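Putative peptide ABC-transport system periplasmic peptide-binding protein (Campylobacter jejuni, PDB 4OEV) binds nickel(II) outside the cytoplasm and probably serves as the solute-binding component of an ABC-type importer. Local coordinates at residues D83-F86 and S87-F91; L248-E251 and F252-D255; K301-P304 and K305-E308; Y416-K419 and K420-I423; E435-K438 and K439-D443. One frame throughout, in Å; residues are numbered along the deposited sequence.

Interaction 1: residues D83-F86 and S87-F91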
# COMPACT_ATOMS: atom_id res chain seq x y z
N ASP A 83 -7.59 -18.32 19.12
CA ASP A 83 -7.75 -17.26 18.08
C ASP A 83 -6.62 -17.21 17.09
O ASP A 83 -6.82 -16.96 15.90
CB ASP A 83 -7.87 -15.91 18.78
CG ASP A 83 -9.07 -15.85 19.67
OD1 ASP A 83 -10.17 -16.13 19.17
OD2 ASP A 83 -8.89 -15.52 20.87
N VAL A 84 -5.43 -17.40 17.60
CA VAL A 84 -4.25 -17.29 16.81
C VAL A 84 -4.20 -18.43 15.79
O VAL A 84 -3.88 -18.22 14.63
CB VAL A 84 -3.01 -17.29 17.69
CG1 VAL A 84 -1.76 -17.25 16.86
CG2 VAL A 84 -3.06 -16.10 18.65
N LYS A 85 -4.53 -19.64 16.22
CA LYS A 85 -4.56 -20.75 15.30
C LYS A 85 -5.72 -20.60 14.34
O LYS A 85 -5.57 -20.90 13.16
CB LYS A 85 -4.64 -22.09 16.06
CG LYS A 85 -4.84 -23.29 15.18
CD LYS A 85 -4.78 -24.58 16.05
CE LYS A 85 -5.11 -25.87 15.24
NZ LYS A 85 -4.03 -26.27 14.31
N PHE A 86 -6.86 -20.15 14.84
CA PHE A 86 -7.99 -19.96 13.95
C PHE A 86 -7.62 -18.94 12.84
O PHE A 86 -7.89 -19.15 11.67
CB PHE A 86 -9.22 -19.49 14.71
CG PHE A 86 -10.33 -19.01 13.83
CD1 PHE A 86 -11.20 -19.91 13.23
CD2 PHE A 86 -10.48 -17.65 13.57
CE1 PHE A 86 -12.22 -19.44 12.41
CE2 PHE A 86 -11.48 -17.19 12.73
CZ PHE A 86 -12.35 -18.07 12.15
N SER A 87 -7.02 -17.82 13.27
CA SER A 87 -6.69 -16.71 12.34
C SER A 87 -5.71 -17.06 11.23
O SER A 87 -5.96 -16.85 10.04
CB SER A 87 -6.14 -15.55 13.15
OG SER A 87 -7.10 -15.09 14.04
N ILE A 88 -4.56 -17.57 11.64
CA ILE A 88 -3.53 -17.95 10.70
C ILE A 88 -4.07 -19.02 9.74
O ILE A 88 -3.88 -18.92 8.54
CB ILE A 88 -2.34 -18.52 11.47
CG1 ILE A 88 -1.45 -17.45 12.05
CG2 ILE A 88 -1.53 -19.43 10.61
CD1 ILE A 88 -0.35 -18.07 12.90
N GLU A 89 -4.81 -20.00 10.25
CA GLU A 89 -5.41 -20.99 9.38
C GLU A 89 -6.44 -20.37 8.44
O GLU A 89 -6.57 -20.78 7.26
CB GLU A 89 -6.01 -22.11 10.22
CG GLU A 89 -4.92 -22.94 10.79
CD GLU A 89 -5.41 -24.11 11.65
OE1 GLU A 89 -6.63 -24.23 11.94
OE2 GLU A 89 -4.54 -24.90 12.02
N ALA A 90 -7.11 -19.33 8.95
CA ALA A 90 -8.14 -18.65 8.19
C ALA A 90 -7.55 -17.92 6.97
O ALA A 90 -8.13 -18.02 5.91
CB ALA A 90 -8.89 -17.65 9.07
N PHE A 91 -6.40 -17.27 7.14
CA PHE A 91 -5.71 -16.52 6.08
C PHE A 91 -5.17 -17.46 5.00
O PHE A 91 -5.07 -17.09 3.84
CB PHE A 91 -4.56 -15.71 6.65
CG PHE A 91 -4.97 -14.73 7.75
CD1 PHE A 91 -6.25 -14.17 7.79
CD2 PHE A 91 -4.08 -14.40 8.75
CE1 PHE A 91 -6.61 -13.24 8.78
CE2 PHE A 91 -4.43 -13.49 9.78
CZ PHE A 91 -5.71 -12.92 9.79
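In helix 81-92, the residues on successive turns join D83-F86 to S87-F91, and the K85-E89 salt bridge spans one turn. K85 NZ meets E89 OE2 at 2.7 Å, on the syn side of the carboxylate and 27° out of its plane. The K85 chain leaves with CG anti to the backbone N (chi1 173°). It runs extended and bends only at its last torsion, which brings the ammonium back to the acid. K85 NZ has a second partner in V110 O, from strand 107-114.

On another face, D83 O takes two bonds from one residue. S87 N reaches it at 2.8 Å and S87 OG at 2.7 Å, from opposite faces of the carbonyl plane. The D83 carboxylate turns elsewhere, to K140 N, S80 N and W73 NE1.

V84 CG1 and I88 CD1 make a light apolar contact at 4.3 Å, and both side chains pack on strand 117-122. The remaining backbone bonds are the regular i to i+4 bonds of a helix. The S87 hydroxyl gives its proton to D83 O and accepts from L138 N, so this buried group is satisfied on both counts. The salt bridge pairs charge at the more exposed side of the helix.

Interaction 2: residues L248-E251 and F252-D255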
# COMPACT_ATOMS: atom_id res chain seq x y z
N LEU A 248 0.50 -4.86 -20.33
CA LEU A 248 1.32 -5.63 -21.26
C LEU A 248 0.46 -6.34 -22.30
O LEU A 248 1.02 -6.91 -23.25
CB LEU A 248 2.21 -6.65 -20.50
CG LEU A 248 3.55 -6.20 -19.89
CD1 LEU A 248 4.31 -5.43 -20.88
CD2 LEU A 248 3.41 -5.26 -18.68
N ASP A 249 -0.89 -6.34 -22.16
CA ASP A 249 -1.75 -6.87 -23.20
C ASP A 249 -1.82 -5.90 -24.42
O ASP A 249 -2.29 -6.29 -25.49
CB ASP A 249 -3.20 -7.10 -22.75
CG ASP A 249 -3.33 -8.24 -21.71
OD1 ASP A 249 -2.30 -8.94 -21.48
OD2 ASP A 249 -4.46 -8.37 -21.15
N ASN A 250 -1.44 -4.65 -24.22
CA ASN A 250 -1.56 -3.63 -25.30
C ASN A 250 -0.58 -3.93 -26.43
O ASN A 250 0.58 -4.22 -26.16
CB ASN A 250 -1.32 -2.23 -24.70
CG ASN A 250 -1.35 -1.13 -25.77
OD1 ASN A 250 -0.31 -0.85 -26.35
ND2 ASN A 250 -2.51 -0.53 -26.03
N GLU A 251 -1.02 -3.81 -27.70
CA GLU A 251 -0.18 -4.25 -28.83
C GLU A 251 1.14 -3.46 -28.94
O GLU A 251 2.19 -4.02 -29.30
CB GLU A 251 -0.96 -4.15 -30.17
CG GLU A 251 -1.37 -2.71 -30.54
CD GLU A 251 -1.93 -2.59 -31.96
OE1 GLU A 251 -1.28 -3.09 -32.91
OE2 GLU A 251 -3.03 -2.00 -32.11
N PHE A 252 1.13 -2.20 -28.51
CA PHE A 252 2.34 -1.41 -28.56
C PHE A 252 3.14 -1.56 -27.30
O PHE A 252 4.37 -1.76 -27.35
CB PHE A 252 2.03 0.11 -28.78
CG PHE A 252 1.21 0.37 -29.98
CD1 PHE A 252 1.71 0.06 -31.25
CD2 PHE A 252 -0.08 0.92 -29.88
CE1 PHE A 252 0.95 0.27 -32.40
CE2 PHE A 252 -0.85 1.17 -31.02
CZ PHE A 252 -0.34 0.82 -32.29
N LEU A 253 2.47 -1.43 -26.16
CA LEU A 253 3.17 -1.44 -24.88
C LEU A 253 3.78 -2.83 -24.57
O LEU A 253 4.76 -2.90 -23.82
CB LEU A 253 2.24 -0.99 -23.72
CG LEU A 253 1.72 0.46 -23.83
CD1 LEU A 253 0.95 0.78 -22.54
CD2 LEU A 253 2.81 1.53 -24.11
N LYS A 254 3.28 -3.91 -25.19
CA LYS A 254 3.95 -5.19 -24.90
C LYS A 254 5.42 -5.18 -25.36
O LYS A 254 6.23 -5.92 -24.83
CB LYS A 254 3.22 -6.32 -25.57
CG LYS A 254 3.21 -6.26 -27.13
CD LYS A 254 2.66 -7.57 -27.70
CE LYS A 254 1.41 -8.00 -26.96
NZ LYS A 254 0.76 -9.22 -27.52
N ASP A 255 5.74 -4.35 -26.35
CA ASP A 255 7.06 -4.34 -26.96
C ASP A 255 8.12 -3.74 -26.06
O ASP A 255 8.04 -2.57 -25.64
CB ASP A 255 7.02 -3.54 -28.31
CG ASP A 255 8.30 -3.67 -29.13
OD1 ASP A 255 9.42 -3.75 -28.55
OD2 ASP A 255 8.19 -3.65 -30.38
O HOH W 1 -1.71 -8.93 -26.50
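N250 OD1 closes an Asx turn over N250-E251-F252 by accepting from F252 N at 2.9 Å, and it also takes L253 N at 2.8 Å. The two donors use the oxygen differently. L253 N lies in the carbonyl plane, on a lone pair, and its bond is nearly straight. F252 N sits above that plane, 47° out of it, and its bond is more bent. The N250 side chain has CG anti to its own backbone N (chi1 177°), which swings the amide over the following turn. K254 N to N250 O, at 2.9 Å, makes the backbone part of the same Asx motif.

The E251 chain runs alongside the F252 side chain in the same direction. Its CG stands between the backbone N and the carbonyl carbon (chi1 63°), which brings it 3.8 Å from the centroid of the F252 ring. It lies over the centre of one face, in a CH-pi contact. The carboxylate continues over the ring and is stacked almost parallel to it. Its strongest polar partner is K329, through a salt bridge at OE1.

The K254 chain bends at chi3 and passes back over the turn. K254 CB comes within 3.3 Å of L248 O. Water 1 closes this side, accepting from K254 NZ at 2.7 Å and donating to D249 O at 2.9 Å.

One amide oxygen thus satisfies two backbone N-H groups just where the chain turns without forming a regular helix. This probably helps to hold the type I beta turn F252-D255, which leads to the N-cap D255 of helix 256-265.

Interaction 3: residues K301-P304 and K305-E308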
# COMPACT_ATOMS: atom_id res chain seq x y z
N LYS A 301 18.08 7.15 -17.98
CA LYS A 301 18.26 8.62 -17.97
C LYS A 301 17.31 9.28 -18.96
O LYS A 301 16.95 8.68 -19.96
CB LYS A 301 19.67 9.03 -18.32
CG LYS A 301 20.70 8.77 -17.27
CD LYS A 301 21.98 9.59 -17.57
CE LYS A 301 22.41 9.50 -19.05
NZ LYS A 301 23.70 10.22 -19.32
N TYR A 302 16.96 10.53 -18.72
CA TYR A 302 16.15 11.27 -19.68
C TYR A 302 16.95 11.45 -20.98
O TYR A 302 17.96 12.13 -20.98
CB TYR A 302 15.75 12.63 -19.10
CG TYR A 302 15.13 13.58 -20.10
CD1 TYR A 302 13.98 13.24 -20.77
CD2 TYR A 302 15.69 14.82 -20.34
CE1 TYR A 302 13.40 14.11 -21.68
CE2 TYR A 302 15.11 15.70 -21.23
CZ TYR A 302 13.96 15.34 -21.90
OH TYR A 302 13.39 16.21 -22.80
N ASP A 303 16.50 10.83 -22.07
CA ASP A 303 17.24 10.86 -23.36
C ASP A 303 16.26 10.66 -24.52
O ASP A 303 16.02 9.53 -24.99
CB ASP A 303 18.31 9.77 -23.37
CG ASP A 303 19.33 9.92 -24.47
OD1 ASP A 303 19.10 10.64 -25.48
OD2 ASP A 303 20.38 9.26 -24.32
N PRO A 304 15.65 11.76 -24.97
CA PRO A 304 14.66 11.80 -26.04
C PRO A 304 15.20 11.22 -27.34
O PRO A 304 14.45 10.58 -28.10
CB PRO A 304 14.39 13.31 -26.21
CG PRO A 304 14.74 13.90 -24.89
CD PRO A 304 15.89 13.10 -24.39
N LYS A 305 16.50 11.42 -27.59
CA LYS A 305 17.10 10.93 -28.83
C LYS A 305 17.14 9.43 -28.82
O LYS A 305 16.87 8.79 -29.83
CB LYS A 305 18.51 11.47 -29.07
CG LYS A 305 18.99 11.14 -30.48
CD LYS A 305 20.40 11.65 -30.77
CE LYS A 305 20.79 11.37 -32.24
NZ LYS A 305 20.52 9.93 -32.61
N LYS A 306 17.49 8.86 -27.67
CA LYS A 306 17.54 7.42 -27.52
C LYS A 306 16.15 6.82 -27.66
O LYS A 306 15.99 5.73 -28.23
CB LYS A 306 18.15 7.01 -26.18
CG LYS A 306 18.43 5.53 -26.11
CD LYS A 306 19.43 5.20 -25.02
CE LYS A 306 19.78 3.70 -24.99
NZ LYS A 306 20.92 3.40 -24.07
N ALA A 307 15.15 7.52 -27.10
CA ALA A 307 13.76 7.06 -27.21
C ALA A 307 13.43 6.90 -28.69
O ALA A 307 12.99 5.84 -29.11
CB ALA A 307 12.79 8.02 -26.54
N GLU A 308 13.69 7.95 -29.49
CA GLU A 308 13.39 7.89 -30.91
C GLU A 308 14.18 6.80 -31.62
O GLU A 308 13.62 6.06 -32.39
CB GLU A 308 13.63 9.28 -31.57
CG GLU A 308 12.52 10.24 -31.18
CD GLU A 308 12.63 11.61 -31.82
OE1 GLU A 308 13.62 11.86 -32.53
OE2 GLU A 308 11.73 12.44 -31.59
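The contact of D303 with K306 and A307 is an N-terminal helix cap at the protein surface, where the loop after strand 280-282 enters helix 304-313. D303 is the N-cap residue and P304 is the first residue of the helix. D303 OD1 accepts from K306 N at 3.2 Å, with a fairly straight N-H approach. The donor comes from above the carboxylate plane, 71° out of it, so the carboxylate lies broadside to this N-H. The D303 side chain has its CG beside the carbonyl carbon, opposite the backbone N (chi1 -166°), and this folds it forward over the first turn.

The main chain takes over at once. A307 N bonds to D303 O at 3.0 Å, in the carbonyl plane. E308 N follows with P304 O at 3.1 Å. P304 has no N-H to offer, and at the first position of a helix none is needed for the helical bonds.

The K306 chain runs roughly perpendicular to the D303 side chain. D303 CG packs against K306 CB at 3.6 Å. The K306 chain then extends away, and its NZ stays 5.9 Å from D303 OD2, so the opposite charges do not make a salt bridge. K306 NZ instead makes a weak hydrogen bond to Y264 OH.

The cap packs against Y264 of helix 256-265. D303 and A307 both touch this tyrosine, and its backbone bonds to that of D303. Further along, E308 makes a salt bridge to K318 in strand 317-318.

Interaction 4: residues Y416-K419 and K420-I423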
# COMPACT_ATOMS: atom_id res chain seq x y z
N TYR A 416 1.96 -8.34 -15.99
CA TYR A 416 3.42 -8.43 -16.22
C TYR A 416 3.92 -9.84 -15.95
O TYR A 416 3.64 -10.34 -14.88
CB TYR A 416 4.12 -7.47 -15.29
CG TYR A 416 5.64 -7.45 -15.36
CD1 TYR A 416 6.30 -7.00 -16.51
CD2 TYR A 416 6.39 -7.81 -14.27
CE1 TYR A 416 7.71 -6.95 -16.55
CE2 TYR A 416 7.77 -7.75 -14.29
CZ TYR A 416 8.44 -7.32 -15.43
OH TYR A 416 9.85 -7.28 -15.40
N HIS A 417 4.62 -10.48 -16.88
CA HIS A 417 5.16 -11.85 -16.65
C HIS A 417 6.64 -11.87 -16.98
O HIS A 417 7.01 -11.77 -18.15
CB HIS A 417 4.42 -12.86 -17.52
CG HIS A 417 2.98 -13.03 -17.16
ND1 HIS A 417 2.45 -14.25 -16.75
CD2 HIS A 417 1.96 -12.15 -17.14
CE1 HIS A 417 1.16 -14.09 -16.50
NE2 HIS A 417 0.84 -12.82 -16.72
N ASP A 418 7.50 -11.96 -15.98
CA ASP A 418 8.97 -12.02 -16.20
C ASP A 418 9.57 -13.13 -15.39
O ASP A 418 9.38 -13.18 -14.16
CB ASP A 418 9.65 -10.72 -15.82
CG ASP A 418 11.11 -10.71 -16.15
OD1 ASP A 418 11.97 -11.08 -15.31
OD2 ASP A 418 11.43 -10.32 -17.31
N LYS A 419 10.28 -14.05 -16.06
CA LYS A 419 10.84 -15.18 -15.35
C LYS A 419 11.91 -14.80 -14.31
O LYS A 419 11.93 -15.37 -13.20
CB LYS A 419 11.46 -16.21 -16.31
CG LYS A 419 10.49 -17.06 -17.06
CD LYS A 419 11.33 -18.14 -17.82
CE LYS A 419 10.47 -18.89 -18.87
NZ LYS A 419 11.44 -19.64 -19.74
N LYS A 420 12.80 -13.87 -14.65
CA LYS A 420 13.86 -13.51 -13.70
C LYS A 420 13.23 -12.79 -12.48
O LYS A 420 13.69 -12.98 -11.36
CB LYS A 420 14.95 -12.65 -14.34
CG LYS A 420 15.91 -13.43 -15.27
CD LYS A 420 16.92 -12.49 -15.93
CE LYS A 420 16.28 -11.68 -17.06
NZ LYS A 420 17.12 -10.53 -17.59
N VAL A 421 12.19 -11.98 -12.71
CA VAL A 421 11.52 -11.37 -11.58
C VAL A 421 10.86 -12.45 -10.71
O VAL A 421 11.06 -12.44 -9.48
CB VAL A 421 10.49 -10.37 -12.00
CG1 VAL A 421 9.63 -10.02 -10.81
CG2 VAL A 421 11.22 -9.09 -12.63
N ASP A 422 10.11 -13.37 -11.32
CA ASP A 422 9.44 -14.42 -10.53
C ASP A 422 10.41 -15.17 -9.65
O ASP A 422 10.14 -15.38 -8.47
CB ASP A 422 8.69 -15.44 -11.40
CG ASP A 422 7.46 -14.86 -12.06
OD1 ASP A 422 7.00 -13.75 -11.65
OD2 ASP A 422 6.93 -15.54 -12.99
N ILE A 423 11.55 -15.57 -10.22
CA ILE A 423 12.55 -16.36 -9.53
C ILE A 423 13.23 -15.57 -8.39
O ILE A 423 13.52 -16.09 -7.30
CB ILE A 423 13.60 -16.86 -10.52
CG1 ILE A 423 12.96 -17.85 -11.49
CG2 ILE A 423 14.77 -17.48 -9.81
CD1 ILE A 423 13.83 -18.15 -12.72
O HOH W 2 6.69 -11.61 -13.19
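The backbone of Y416-D418 is extended, and from K419 the phi and psi angles become helical as helix 419-429 starts. D418 stands at the N-cap. D422 N bonds to D418 O at 2.9 Å, and I423 N to K419 O at 3.0 Å, which sets the first regular helix bonds.

The D418 side chain closes the end. D418 OD1 accepts from V421 N at 2.8 Å on its anti lone pair, the one away from the other oxygen. CG stands anti to the backbone N (chi1 -175°), and the carboxylate is turned so that OD1 reaches forward into the first turn. D418 OD2 goes to N451 ND2.

V421 also packs here. Its CG2 branch sits 3.4 Å from D418 OD1. The same methyl lies 3.6 Å from Y416 OH, at the edge of the tyrosine ring and near its plane. V421 comes at Y416 nearly crosswise. Y416 OH itself bonds to N451 O.

Water 2 links D418 N, from which it accepts at 2.9 Å, to D422 OD1, which lies 2.7 Å from it. D422 OD1 also accepts from S400 N.

Both carboxylate oxygens of buried D418 are thus satisfied, one by the helix and one by N451. A negative group at this helix end would probably also be stabilised by the helix dipole.

Interaction 5: residues E435-K438 and K439-D443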
# COMPACT_ATOMS: atom_id res chain seq x y z
N GLU A 435 21.95 -11.19 3.88
CA GLU A 435 22.82 -10.82 2.76
C GLU A 435 22.41 -11.55 1.47
O GLU A 435 22.48 -11.00 0.36
CB GLU A 435 24.27 -11.15 3.09
CG GLU A 435 24.92 -10.12 3.99
CD GLU A 435 24.35 -10.14 5.41
OE1 GLU A 435 23.91 -9.06 5.90
OE2 GLU A 435 24.34 -11.24 6.04
N GLU A 436 21.96 -12.78 1.65
CA GLU A 436 21.42 -13.53 0.54
C GLU A 436 20.16 -12.86 0.01
O GLU A 436 20.01 -12.71 -1.20
CB GLU A 436 21.11 -14.96 0.98
CG GLU A 436 22.18 -15.94 0.65
CD GLU A 436 21.67 -17.36 0.71
OE1 GLU A 436 21.29 -17.89 -0.36
OE2 GLU A 436 21.63 -17.93 1.81
N ARG A 437 19.27 -12.47 0.92
CA ARG A 437 18.04 -11.75 0.57
C ARG A 437 18.37 -10.52 -0.27
O ARG A 437 17.77 -10.27 -1.31
CB ARG A 437 17.27 -11.30 1.83
CG ARG A 437 16.52 -12.38 2.59
CD ARG A 437 15.38 -11.78 3.43
NE ARG A 437 14.13 -11.64 2.66
CZ ARG A 437 13.03 -11.02 3.10
NH1 ARG A 437 13.02 -10.47 4.31
NH2 ARG A 437 11.94 -10.95 2.34
N LYS A 438 19.38 -9.77 0.17
CA LYS A 438 19.74 -8.56 -0.55
C LYS A 438 20.19 -8.90 -1.96
O LYS A 438 19.86 -8.19 -2.90
CB LYS A 438 20.80 -7.81 0.22
CG LYS A 438 20.27 -7.24 1.50
CD LYS A 438 21.26 -6.30 2.11
CE LYS A 438 20.71 -5.74 3.39
NZ LYS A 438 21.78 -5.06 4.17
N LYS A 439 20.90 -10.02 -2.11
CA LYS A 439 21.38 -10.47 -3.42
C LYS A 439 20.23 -10.72 -4.37
O LYS A 439 20.26 -10.29 -5.52
CB LYS A 439 22.22 -11.73 -3.28
CG LYS A 439 22.79 -12.25 -4.58
CD LYS A 439 23.09 -13.76 -4.48
CE LYS A 439 23.35 -14.41 -5.86
NZ LYS A 439 22.33 -14.13 -6.94
N TYR A 440 19.22 -11.43 -3.90
CA TYR A 440 18.06 -11.76 -4.71
C TYR A 440 17.22 -10.51 -5.05
O TYR A 440 16.69 -10.37 -6.17
CB TYR A 440 17.24 -12.80 -3.97
CG TYR A 440 17.98 -14.12 -3.82
CD1 TYR A 440 18.79 -14.62 -4.85
CD2 TYR A 440 17.88 -14.86 -2.66
CE1 TYR A 440 19.46 -15.86 -4.73
CE2 TYR A 440 18.55 -16.08 -2.51
CZ TYR A 440 19.32 -16.57 -3.55
OH TYR A 440 19.96 -17.77 -3.37
N TYR A 441 17.09 -9.61 -4.08
CA TYR A 441 16.40 -8.34 -4.36
C TYR A 441 17.22 -7.56 -5.37
O TYR A 441 16.65 -6.92 -6.23
CB TYR A 441 16.19 -7.53 -3.05
CG TYR A 441 15.06 -8.13 -2.29
CD1 TYR A 441 13.84 -8.35 -2.92
CD2 TYR A 441 15.22 -8.60 -0.98
CE1 TYR A 441 12.81 -8.94 -2.29
CE2 TYR A 441 14.18 -9.21 -0.33
CZ TYR A 441 12.97 -9.36 -0.99
OH TYR A 441 11.90 -9.96 -0.39
N LYS A 442 18.56 -7.66 -5.34
CA LYS A 442 19.32 -7.02 -6.42
C LYS A 442 18.99 -7.65 -7.79
O LYS A 442 18.75 -6.92 -8.76
CB LYS A 442 20.82 -7.09 -6.15
CG LYS A 442 21.67 -6.46 -7.25
CD LYS A 442 23.13 -6.88 -7.12
CE LYS A 442 24.07 -5.98 -7.91
NZ LYS A 442 24.04 -6.24 -9.39
N ASP A 443 18.90 -8.98 -7.86
CA ASP A 443 18.47 -9.66 -9.09
C ASP A 443 17.09 -9.15 -9.55
O ASP A 443 16.87 -8.85 -10.73
CB ASP A 443 18.40 -11.18 -8.88
CG ASP A 443 19.78 -11.81 -8.74
OD1 ASP A 443 20.76 -11.21 -9.18
OD2 ASP A 443 19.88 -12.92 -8.15
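K442 N donates to K438 O at 2.8 Å, in the regular i to i+4 pattern of helix 434-450. Y441 N to R437 O follows the same pattern at 2.9 Å, and the bond is close to straight.

The side chains keep step with the helix. The R437 and Y441 side chains run alongside each other, with guanidinium and ring planes 58° apart. R437 NH2 lies in the plane of the Y441 ring, at its edge, and is 2.9 Å from Y441 OH. The R437 chain bends at chi3 (87°), which turns the guanidinium toward the tyrosine's end. The main partner of R437 is D389, by a salt bridge through NH1, and R437 NE bonds to A428 O. The arginine therefore ties this helix to the end of helix 419-429.

E436 and Y440 form a similar pair one residue earlier. Their planes are 59° apart, and E436 OE1 comes to 3.3 Å from Y440 OH. Y440 CD2 rests 3.4 Å from E436 O. Both tyrosines pack on helix 419-429, Y440 at K427 and A428, Y441 at L425 and A428.

On the more exposed side, K439 bends at its last torsion, and its NZ makes a salt bridge to D443 OD2 at 3.0 Å.

All five contacts are local and follow in series along the chain, so none nests in or crosses another and none closes a long loop. Interaction 1 stands apart within helix 81-92, its centre 31 to 52 Å from the others. Interaction 2 leads from strand 241-246 into helix 256-265. Y264 of that helix meets interaction 3, which starts helix 304-313. Interaction 4 starts helix 419-429 and touches interaction 2, with L248 CD2 4.0 Å from Y416 CA. Interaction 5 lies in the next helix, 434-450, about 15 Å from interaction 4 between centres. These two helices pack together, with V421 against F444.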